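Local coordinates for KLLA0E08119p (Kluyveromyces lactis, PDB 3VA7), which probably carries out the biotin-dependent, ATP-driven carboxylation of urea to urea-1-carboxylate, as the urea carboxylase part of a longer two-activity enzyme, at residues R45-L50 with I55-V60; F76-H81 with A99-A104; A106-Y111 with W340-A345. All blocks are in the same frame, centred on the assembly; numbering follows the deposited sequence.

Contact 1: residues R45-L50 with I55-V60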
loop_
_atom_site.group_PDB
_atom_site.type_symbol
_atom_site.label_atom_id
_atom_site.label_comp_id
_atom_site.label_asym_id
_atom_site.label_seq_id
_atom_site.Cartn_x
_atom_site.Cartn_y
_atom_site.Cartn_z
ATOM N N ARG A 45 4.931 -23.997 -14.936
ATOM C CA ARG A 45 4.580 -25.397 -14.817
ATOM C C ARG A 45 5.525 -26.309 -15.639
ATOM O O ARG A 45 5.855 -27.408 -15.173
ATOM C CB ARG A 45 3.093 -25.639 -15.140
ATOM C CG ARG A 45 2.680 -27.145 -15.134
ATOM C CD ARG A 45 2.407 -27.618 -16.520
ATOM N NE ARG A 45 2.228 -29.053 -16.694
ATOM C CZ ARG A 45 3.177 -29.971 -16.498
ATOM N NH1 ARG A 45 4.390 -29.630 -16.088
ATOM N NH2 ARG A 45 2.917 -31.251 -16.748
ATOM N N ILE A 46 5.982 -25.855 -16.812
ATOM C CA ILE A 46 6.840 -26.663 -17.656
ATOM C C ILE A 46 8.130 -26.789 -16.903
ATOM O O ILE A 46 8.713 -27.883 -16.810
ATOM C CB ILE A 46 7.049 -26.024 -19.064
ATOM C CG1 ILE A 46 5.858 -26.313 -19.967
ATOM C CG2 ILE A 46 8.328 -26.466 -19.749
ATOM C CD1 ILE A 46 5.672 -25.273 -21.136
ATOM N N MET A 47 8.572 -25.699 -16.306
ATOM C CA MET A 47 9.823 -25.760 -15.505
ATOM C C MET A 47 9.832 -26.716 -14.311
ATOM O O MET A 47 10.894 -27.235 -13.974
ATOM C CB MET A 47 10.268 -24.371 -15.056
ATOM C CG MET A 47 10.615 -23.478 -16.258
ATOM S SD MET A 47 10.916 -21.768 -15.794
ATOM C CE MET A 47 11.024 -21.046 -17.449
ATOM N N LYS A 48 8.679 -26.963 -13.668
ATOM C CA LYS A 48 8.693 -27.898 -12.538
ATOM C C LYS A 48 9.045 -29.271 -13.062
ATOM O O LYS A 48 9.814 -30.005 -12.424
ATOM C CB LYS A 48 7.343 -28.029 -11.838
ATOM C CG LYS A 48 6.901 -26.844 -11.071
ATOM C CD LYS A 48 5.967 -27.261 -9.915
ATOM C CE LYS A 48 5.337 -28.696 -10.049
ATOM N NZ LYS A 48 4.904 -29.290 -8.699
ATOM N N THR A 49 8.492 -29.608 -14.227
ATOM C CA THR A 49 8.700 -30.910 -14.753
ATOM C C THR A 49 10.160 -30.961 -15.147
ATOM O O THR A 49 10.879 -31.934 -14.825
ATOM C CB THR A 49 7.777 -31.165 -15.928
ATOM O OG1 THR A 49 6.414 -31.276 -15.476
ATOM C CG2 THR A 49 8.191 -32.404 -16.665
ATOM N N LEU A 50 10.619 -29.911 -15.822
ATOM C CA LEU A 50 11.983 -29.935 -16.301
ATOM C C LEU A 50 12.898 -30.163 -15.124
ATOM O O LEU A 50 13.663 -31.133 -15.112
ATOM C CB LEU A 50 12.360 -28.655 -17.036
ATOM C CG LEU A 50 11.823 -28.499 -18.474
ATOM C CD1 LEU A 50 12.283 -27.165 -18.971
ATOM C CD2 LEU A 50 12.216 -29.613 -19.463
ATOM N N ILE A 55 16.646 -31.669 -16.230
ATOM C CA ILE A 55 16.852 -30.965 -17.478
ATOM C C ILE A 55 16.982 -29.452 -17.259
ATOM O O ILE A 55 16.127 -28.833 -16.619
ATOM C CB ILE A 55 15.664 -31.170 -18.409
ATOM C CG1 ILE A 55 15.421 -32.668 -18.666
ATOM C CG2 ILE A 55 15.853 -30.385 -19.711
ATOM C CD1 ILE A 55 14.214 -32.931 -19.575
ATOM N N LYS A 56 18.029 -28.852 -17.809
ATOM C CA LYS A 56 18.281 -27.465 -17.555
ATOM C C LYS A 56 17.262 -26.696 -18.346
ATOM O O LYS A 56 16.954 -27.092 -19.442
ATOM C CB LYS A 56 19.748 -27.086 -17.875
ATOM C CG LYS A 56 20.680 -27.303 -16.630
ATOM C CD LYS A 56 22.042 -27.903 -17.003
ATOM C CE LYS A 56 22.951 -26.934 -17.895
ATOM N NZ LYS A 56 24.191 -27.525 -18.612
ATOM N N SER A 57 16.709 -25.632 -17.763
ATOM C CA SER A 57 15.697 -24.843 -18.393
ATOM C C SER A 57 16.155 -23.429 -18.691
ATOM O O SER A 57 16.994 -22.823 -17.988
ATOM C CB SER A 57 14.447 -24.784 -17.524
ATOM O OG SER A 57 14.680 -24.068 -16.333
ATOM N N VAL A 58 15.559 -22.892 -19.745
ATOM C CA VAL A 58 15.831 -21.550 -20.173
ATOM C C VAL A 58 14.547 -20.728 -20.298
ATOM O O VAL A 58 13.632 -21.091 -21.057
ATOM C CB VAL A 58 16.532 -21.587 -21.516
ATOM C CG1 VAL A 58 16.902 -20.183 -21.905
ATOM C CG2 VAL A 58 17.785 -22.471 -21.424
ATOM N N ALA A 59 14.507 -19.631 -19.543
ATOM C CA ALA A 59 13.461 -18.628 -19.635
ATOM C C ALA A 59 13.720 -17.655 -20.784
ATOM O O ALA A 59 14.867 -17.470 -21.175
ATOM C CB ALA A 59 13.357 -17.837 -18.323
ATOM N N VAL A 60 12.646 -17.030 -21.277
ATOM C CA VAL A 60 12.715 -15.818 -22.068
ATOM C C VAL A 60 11.682 -14.807 -21.544
ATOM O O VAL A 60 10.593 -15.181 -21.174
ATOM C CB VAL A 60 12.477 -16.090 -23.570
ATOM C CG1 VAL A 60 13.704 -16.849 -24.179
ATOM C CG2 VAL A 60 11.135 -16.841 -23.807
HETATM O O HOH W 1 13.694 -26.124 -14.580
#

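Contact 2: residues F76-H81 with A99-A104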
loop_
_atom_site.group_PDB
_atom_site.type_symbol
_atom_site.label_atom_id
_atom_site.label_comp_id
_atom_site.label_asym_id
_atom_site.label_seq_id
_atom_site.Cartn_x
_atom_site.Cartn_y
_atom_site.Cartn_z
ATOM N N PHE A 76 18.602 -20.662 -16.629
ATOM C CA PHE A 76 19.156 -19.555 -17.409
ATOM C C PHE A 76 17.996 -18.724 -17.983
ATOM O O PHE A 76 16.831 -19.153 -17.948
ATOM C CB PHE A 76 20.088 -20.062 -18.533
ATOM C CG PHE A 76 21.105 -21.085 -18.073
ATOM C CD1 PHE A 76 20.851 -22.454 -18.215
ATOM C CD2 PHE A 76 22.310 -20.685 -17.478
ATOM C CE1 PHE A 76 21.782 -23.417 -17.778
ATOM C CE2 PHE A 76 23.258 -21.643 -17.018
ATOM C CZ PHE A 76 22.994 -23.009 -17.170
ATOM N N SER A 77 18.317 -17.538 -18.493
ATOM C CA SER A 77 17.297 -16.656 -19.025
ATOM C C SER A 77 17.861 -15.661 -20.046
ATOM O O SER A 77 19.018 -15.329 -20.037
ATOM C CB SER A 77 16.566 -15.914 -17.906
ATOM O OG SER A 77 17.467 -15.373 -16.976
ATOM N N VAL A 78 17.018 -15.207 -20.952
ATOM C CA VAL A 78 17.456 -14.330 -21.999
ATOM C C VAL A 78 16.394 -13.283 -22.038
ATOM O O VAL A 78 15.199 -13.588 -22.168
ATOM C CB VAL A 78 17.548 -15.061 -23.337
ATOM C CG1 VAL A 78 17.805 -14.091 -24.455
ATOM C CG2 VAL A 78 18.630 -16.086 -23.286
ATOM N N ALA A 79 16.837 -12.060 -21.822
ATOM C CA ALA A 79 16.017 -10.894 -22.018
ATOM C C ALA A 79 15.793 -10.742 -23.523
ATOM O O ALA A 79 16.737 -10.706 -24.310
ATOM C CB ALA A 79 16.730 -9.663 -21.450
ATOM N N LEU A 80 14.531 -10.734 -23.926
ATOM C CA LEU A 80 14.166 -10.250 -25.247
ATOM C C LEU A 80 13.922 -8.811 -24.900
ATOM O O LEU A 80 13.589 -8.507 -23.724
ATOM C CB LEU A 80 12.860 -10.908 -25.705
ATOM C CG LEU A 80 12.612 -12.402 -25.449
ATOM C CD1 LEU A 80 11.138 -12.700 -25.558
ATOM C CD2 LEU A 80 13.410 -13.261 -26.394
ATOM N N HIS A 81 14.107 -7.878 -25.814
ATOM C CA HIS A 81 13.901 -6.512 -25.324
ATOM C C HIS A 81 12.623 -5.902 -25.873
ATOM O O HIS A 81 12.325 -6.021 -27.051
ATOM C CB HIS A 81 15.160 -5.659 -25.509
ATOM C CG HIS A 81 16.378 -6.231 -24.828
ATOM N ND1 HIS A 81 17.212 -7.152 -25.436
ATOM C CD2 HIS A 81 16.892 -6.019 -23.586
ATOM C CE1 HIS A 81 18.193 -7.471 -24.606
ATOM N NE2 HIS A 81 18.021 -6.800 -23.477
ATOM N N ALA A 99 17.644 -19.485 -28.058
ATOM C CA ALA A 99 17.949 -20.918 -27.870
ATOM C C ALA A 99 19.357 -21.242 -28.329
ATOM O O ALA A 99 20.027 -22.139 -27.767
ATOM C CB ALA A 99 16.975 -21.780 -28.596
ATOM N N LYS A 100 19.783 -20.519 -29.373
ATOM C CA LYS A 100 21.154 -20.592 -29.875
ATOM C C LYS A 100 22.138 -20.218 -28.776
ATOM O O LYS A 100 22.954 -21.029 -28.363
ATOM C CB LYS A 100 21.322 -19.635 -31.067
ATOM C CG LYS A 100 20.908 -20.194 -32.393
ATOM C CD LYS A 100 21.440 -21.608 -32.556
ATOM C CE LYS A 100 21.039 -22.161 -33.892
ATOM N NZ LYS A 100 21.200 -23.638 -33.903
ATOM N N LYS A 101 21.981 -18.986 -28.297
ATOM C CA LYS A 101 22.788 -18.317 -27.287
ATOM C C LYS A 101 22.979 -19.140 -25.985
ATOM O O LYS A 101 24.025 -19.036 -25.300
ATOM C CB LYS A 101 22.096 -16.974 -27.018
ATOM C CG LYS A 101 22.747 -15.960 -26.097
ATOM C CD LYS A 101 21.812 -14.720 -25.977
ATOM C CE LYS A 101 22.549 -13.428 -25.522
ATOM N NZ LYS A 101 23.476 -12.897 -26.596
ATOM N N THR A 102 21.993 -19.984 -25.661
ATOM C CA THR A 102 22.020 -20.763 -24.402
ATOM C C THR A 102 22.301 -22.227 -24.638
ATOM O O THR A 102 22.280 -23.029 -23.692
ATOM C CB THR A 102 20.685 -20.637 -23.651
ATOM O OG1 THR A 102 19.574 -20.902 -24.543
ATOM C CG2 THR A 102 20.569 -19.227 -23.039
ATOM N N GLY A 103 22.572 -22.568 -25.902
ATOM C CA GLY A 103 22.679 -23.973 -26.363
ATOM C C GLY A 103 21.513 -24.884 -26.006
ATOM O O GLY A 103 21.721 -25.986 -25.518
ATOM N N ALA A 104 20.280 -24.435 -26.226
ATOM C CA ALA A 104 19.083 -25.312 -25.951
ATOM C C ALA A 104 18.879 -26.319 -27.070
ATOM O O ALA A 104 18.813 -25.936 -28.244
ATOM C CB ALA A 104 17.817 -24.478 -25.750
#

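Contact 3: residues A106-Y111 with W340-A345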
loop_
_atom_site.group_PDB
_atom_site.type_symbol
_atom_site.label_atom_id
_atom_site.label_comp_id
_atom_site.label_asym_id
_atom_site.label_seq_id
_atom_site.Cartn_x
_atom_site.Cartn_y
_atom_site.Cartn_z
ATOM N N ALA A 106 16.194 -28.026 -27.544
ATOM C CA ALA A 106 14.739 -28.062 -27.839
ATOM C C ALA A 106 14.032 -26.814 -27.347
ATOM O O ALA A 106 14.496 -26.134 -26.408
ATOM C CB ALA A 106 14.103 -29.278 -27.230
ATOM N N ILE A 107 12.920 -26.503 -28.004
ATOM C CA ILE A 107 12.026 -25.437 -27.568
ATOM C C ILE A 107 10.633 -25.997 -27.331
ATOM O O ILE A 107 10.088 -26.731 -28.169
ATOM C CB ILE A 107 11.937 -24.306 -28.591
ATOM C CG1 ILE A 107 13.328 -23.729 -28.867
ATOM C CG2 ILE A 107 10.954 -23.240 -28.122
ATOM C CD1 ILE A 107 13.391 -22.940 -30.172
ATOM N N ILE A 108 10.088 -25.708 -26.160
ATOM C CA ILE A 108 8.759 -26.136 -25.864
ATOM C C ILE A 108 7.985 -24.840 -25.745
ATOM O O ILE A 108 8.404 -23.923 -25.028
ATOM C CB ILE A 108 8.679 -27.064 -24.635
ATOM C CG1 ILE A 108 7.229 -27.456 -24.332
ATOM C CG2 ILE A 108 9.306 -26.414 -23.439
ATOM C CD1 ILE A 108 7.074 -28.584 -23.341
ATOM N N PRO A 109 6.864 -24.750 -26.494
ATOM C CA PRO A 109 6.171 -23.489 -26.740
ATOM C C PRO A 109 5.037 -23.137 -25.793
ATOM O O PRO A 109 4.643 -21.959 -25.745
ATOM C CB PRO A 109 5.606 -23.690 -28.137
ATOM C CG PRO A 109 5.354 -25.154 -28.211
ATOM C CD PRO A 109 6.302 -25.857 -27.296
ATOM N N GLY A 110 4.502 -24.110 -25.051
ATOM C CA GLY A 110 3.279 -23.870 -24.283
ATOM C C GLY A 110 2.055 -23.869 -25.189
ATOM O O GLY A 110 1.916 -24.745 -26.078
ATOM N N TYR A 111 1.172 -22.923 -24.894
ATOM C CA TYR A 111 -0.012 -22.534 -25.672
ATOM C C TYR A 111 -0.122 -21.013 -25.746
ATOM O O TYR A 111 0.375 -20.316 -24.857
ATOM C CB TYR A 111 -1.295 -23.055 -25.037
ATOM C CG TYR A 111 -1.283 -23.137 -23.534
ATOM C CD1 TYR A 111 -1.351 -21.989 -22.728
ATOM C CD2 TYR A 111 -1.204 -24.367 -22.908
ATOM C CE1 TYR A 111 -1.325 -22.081 -21.330
ATOM C CE2 TYR A 111 -1.192 -24.473 -21.528
ATOM C CZ TYR A 111 -1.268 -23.338 -20.748
ATOM O OH TYR A 111 -1.285 -23.508 -19.370
ATOM N N TRP A 340 5.733 -36.522 -21.017
ATOM C CA TRP A 340 5.396 -37.225 -22.232
ATOM C C TRP A 340 5.775 -36.448 -23.485
ATOM O O TRP A 340 6.492 -36.953 -24.318
ATOM C CB TRP A 340 3.928 -37.554 -22.228
ATOM C CG TRP A 340 3.625 -38.820 -21.558
ATOM C CD1 TRP A 340 3.975 -39.201 -20.267
ATOM C CD2 TRP A 340 2.925 -39.935 -22.128
ATOM N NE1 TRP A 340 3.539 -40.498 -20.014
ATOM C CE2 TRP A 340 2.877 -40.962 -21.126
ATOM C CE3 TRP A 340 2.334 -40.176 -23.387
ATOM C CZ2 TRP A 340 2.247 -42.196 -21.357
ATOM C CZ3 TRP A 340 1.695 -41.373 -23.611
ATOM C CH2 TRP A 340 1.663 -42.379 -22.612
ATOM N N MET A 341 5.319 -35.222 -23.616
ATOM C CA MET A 341 5.689 -34.418 -24.754
ATOM C C MET A 341 7.215 -34.438 -24.924
ATOM O O MET A 341 7.735 -34.693 -26.020
ATOM C CB MET A 341 5.219 -32.979 -24.573
ATOM C CG MET A 341 3.675 -32.763 -24.610
ATOM S SD MET A 341 3.213 -31.029 -24.373
ATOM C CE MET A 341 4.062 -30.152 -25.664
ATOM N N LEU A 342 7.947 -34.193 -23.853
ATOM C CA LEU A 342 9.378 -34.093 -24.000
ATOM C C LEU A 342 9.954 -35.419 -24.535
ATOM O O LEU A 342 10.797 -35.418 -25.442
ATOM C CB LEU A 342 10.033 -33.679 -22.673
ATOM C CG LEU A 342 9.782 -32.222 -22.275
ATOM C CD1 LEU A 342 10.088 -31.955 -20.766
ATOM C CD2 LEU A 342 10.548 -31.262 -23.145
ATOM N N ARG A 343 9.481 -36.530 -23.980
ATOM C CA ARG A 343 10.050 -37.803 -24.268
ATOM C C ARG A 343 9.714 -38.155 -25.702
ATOM O O ARG A 343 10.583 -38.680 -26.425
ATOM C CB ARG A 343 9.523 -38.876 -23.329
ATOM C CG ARG A 343 10.029 -38.821 -21.866
ATOM C CD ARG A 343 9.687 -40.145 -21.148
ATOM N NE ARG A 343 9.878 -41.266 -22.089
ATOM C CZ ARG A 343 9.595 -42.563 -21.871
ATOM N NH1 ARG A 343 9.092 -42.991 -20.697
ATOM N NH2 ARG A 343 9.812 -43.445 -22.859
ATOM N N ILE A 344 8.486 -37.827 -26.130
ATOM C CA ILE A 344 8.065 -38.127 -27.481
ATOM C C ILE A 344 8.868 -37.318 -28.480
ATOM O O ILE A 344 9.243 -37.835 -29.525
ATOM C CB ILE A 344 6.556 -37.837 -27.722
ATOM C CG1 ILE A 344 5.702 -38.876 -27.004
ATOM C CG2 ILE A 344 6.244 -37.752 -29.248
ATOM C CD1 ILE A 344 4.274 -38.472 -26.899
ATOM N N ALA A 345 9.094 -36.049 -28.155
ATOM C CA ALA A 345 9.745 -35.109 -29.057
ATOM C C ALA A 345 11.182 -35.480 -29.288
ATOM O O ALA A 345 11.785 -34.951 -30.246
ATOM C CB ALA A 345 9.688 -33.703 -28.532
#

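Contact 1: residues R45-L50 with I55-V60
The carbonyl of L50 is the flat group engaged across this contact: the backbone N-H of I55 approaches from above its plane, 46° out of it, with I55 N 3.2 Å from L50 O. On the helix itself, the guanidinium of R45 has T49 at its edge: T49 OG1 lies almost in the guanidinium plane, 2.7 Å from R45 NH1, while R45 NH2 forms salt bridges with D336 and E330. L50 does most of the apolar packing. CG sits beside the backbone N (chi1 -77°), and the two methyls part: CD1 rests 3.5 Å from S57 CB, whereas CD2 lies 3.7 Å from I55 CG2. Further along, the extended M47 chain carries CE to 4.1 Å from A59 CB. A water donates to M47 O at 3.1 Å and also bonds S57 OG. Replacing L50 with an alanine would probably open a gap between I55 and S57, leaving both without their main apolar partner from the helix. The segment axes run nearly antiparallel (161°), as expected within a beta-alpha-beta unit. Apolar contacts thus pack the helix against the strand and the residue leading into it, while the turn bond and the water help satisfy buried polar atoms.

Contact 2: residues F76-H81 with A99-A104
A 2.8 Å bond from A104 N to A99 O closes the end of helix 92-101 beside T102, the residue that meets V78 across the contact. A second bond, G103 N to K100 O at 2.9 Å, completes a Schellman motif, in which G103 takes up a positive phi of 52°. This ending fixes the backbone on which T102 is mounted. The threonine then divides its two branches: OG1 lies between the backbone N and the carbonyl carbon (chi1 50°) and hydrogen-bonds back to the carbonyl O of A98, while CG2 serves the strand. The T102 and V78 side chains cross obliquely, with T102 CG2 3.7 Å from V78 CG2.

V78 uses both methyls. CG1 stands anti to the backbone N (chi1 171°), which directs it to the aliphatic part of K101, where V78 CG1 is 4.3 Å from K101 CD. This second touch is the looser one and lies at the exposed edge of the contact. V78 also packs on A98, so the last turn of the helix and the residue following it are both spanned by this one valine. Only 150 Å² is buried in all, in keeping with a small contact at the protein surface.

In the fold, strand 76-79 is an outermost strand of the five-stranded parallel sheet of the biotin carboxylase N-terminal region, hydrogen-bonded to strand 56-61, and helix 92-101 lies over the sheet, with A99 on L35. Across the segments the touching atoms are all carbons. The chemistry implies adhesion by methyl and methylene packing, with the threonine hydroxyl turned back to A98 O and the two Schellman bonds closing the helix end.

Contact 3: residues A106-Y111 with W340-A345
I108 CD1 is the atom on which this contact converges, since it meets both residues that touch from the helix. M341 CE lies 4.1 Å from I108 CD1, and L342 CD2 is 4.4 Å from the same methyl. The torsions account for this meeting: CG1 of I108 is anti to the backbone N (chi1 178°), carrying CD1 out toward the helix, while the M341 chain bends at the CG-SD bond (chi3 57°), which turns CE aside. The I108 and M341 side chains cross at about a right angle, so that they meet at their terminal methyls and not along their lengths. I108 packs on I46 as well, and L342 on L50 and M53, which makes the close part a corner shared with helix 40-53.

Away from this corner the segments draw apart. P109 CD stays 5.1 Å from M341 CE, and A106 CB is 5.8 Å from L342 CD2. R343 of the same helix is partly exposed and forms a salt bridge with D348. A bound glycerol, probably from the crystallisation liquor, lies about 3 Å from the M341 side chain.

Strand 106-108 belongs to the parallel sheet of the biotin carboxylase N-terminal domain, whereas helix 337-345 comes from much later in the chain, beyond the strands around 235-319. The contact therefore joins parts of the biotin carboxylase component that are far apart in sequence. With buried methyls alone meeting across it, and 141 Å² covered, its chemistry implies a small, purely hydrophobic contact, with no polar bond of its own between the segments.

In the fold
From the N terminus, contact 1 closes first, folding helix 40-53 onto the strand that directly follows it. Contact 2 opens afterwards and closes a somewhat longer loop between strand 76-79 and the end of helix 92-101. Contact 3 starts on strand 106-108 and closes only after more than two hundred residues. The three are in series, neither nested nor crossed. Strands 33-36, 56-61, 76-79 and 106-108 lie in one parallel sheet; contacts 1 and 2 use neighbouring strands of it, linked by a probable hydrogen bond of 2.9 Å from A59 N to F76 O. Contacts 1 and 3 meet through L50 and L342, so helix 337-345 is tied to both the sheet and helix 40-53.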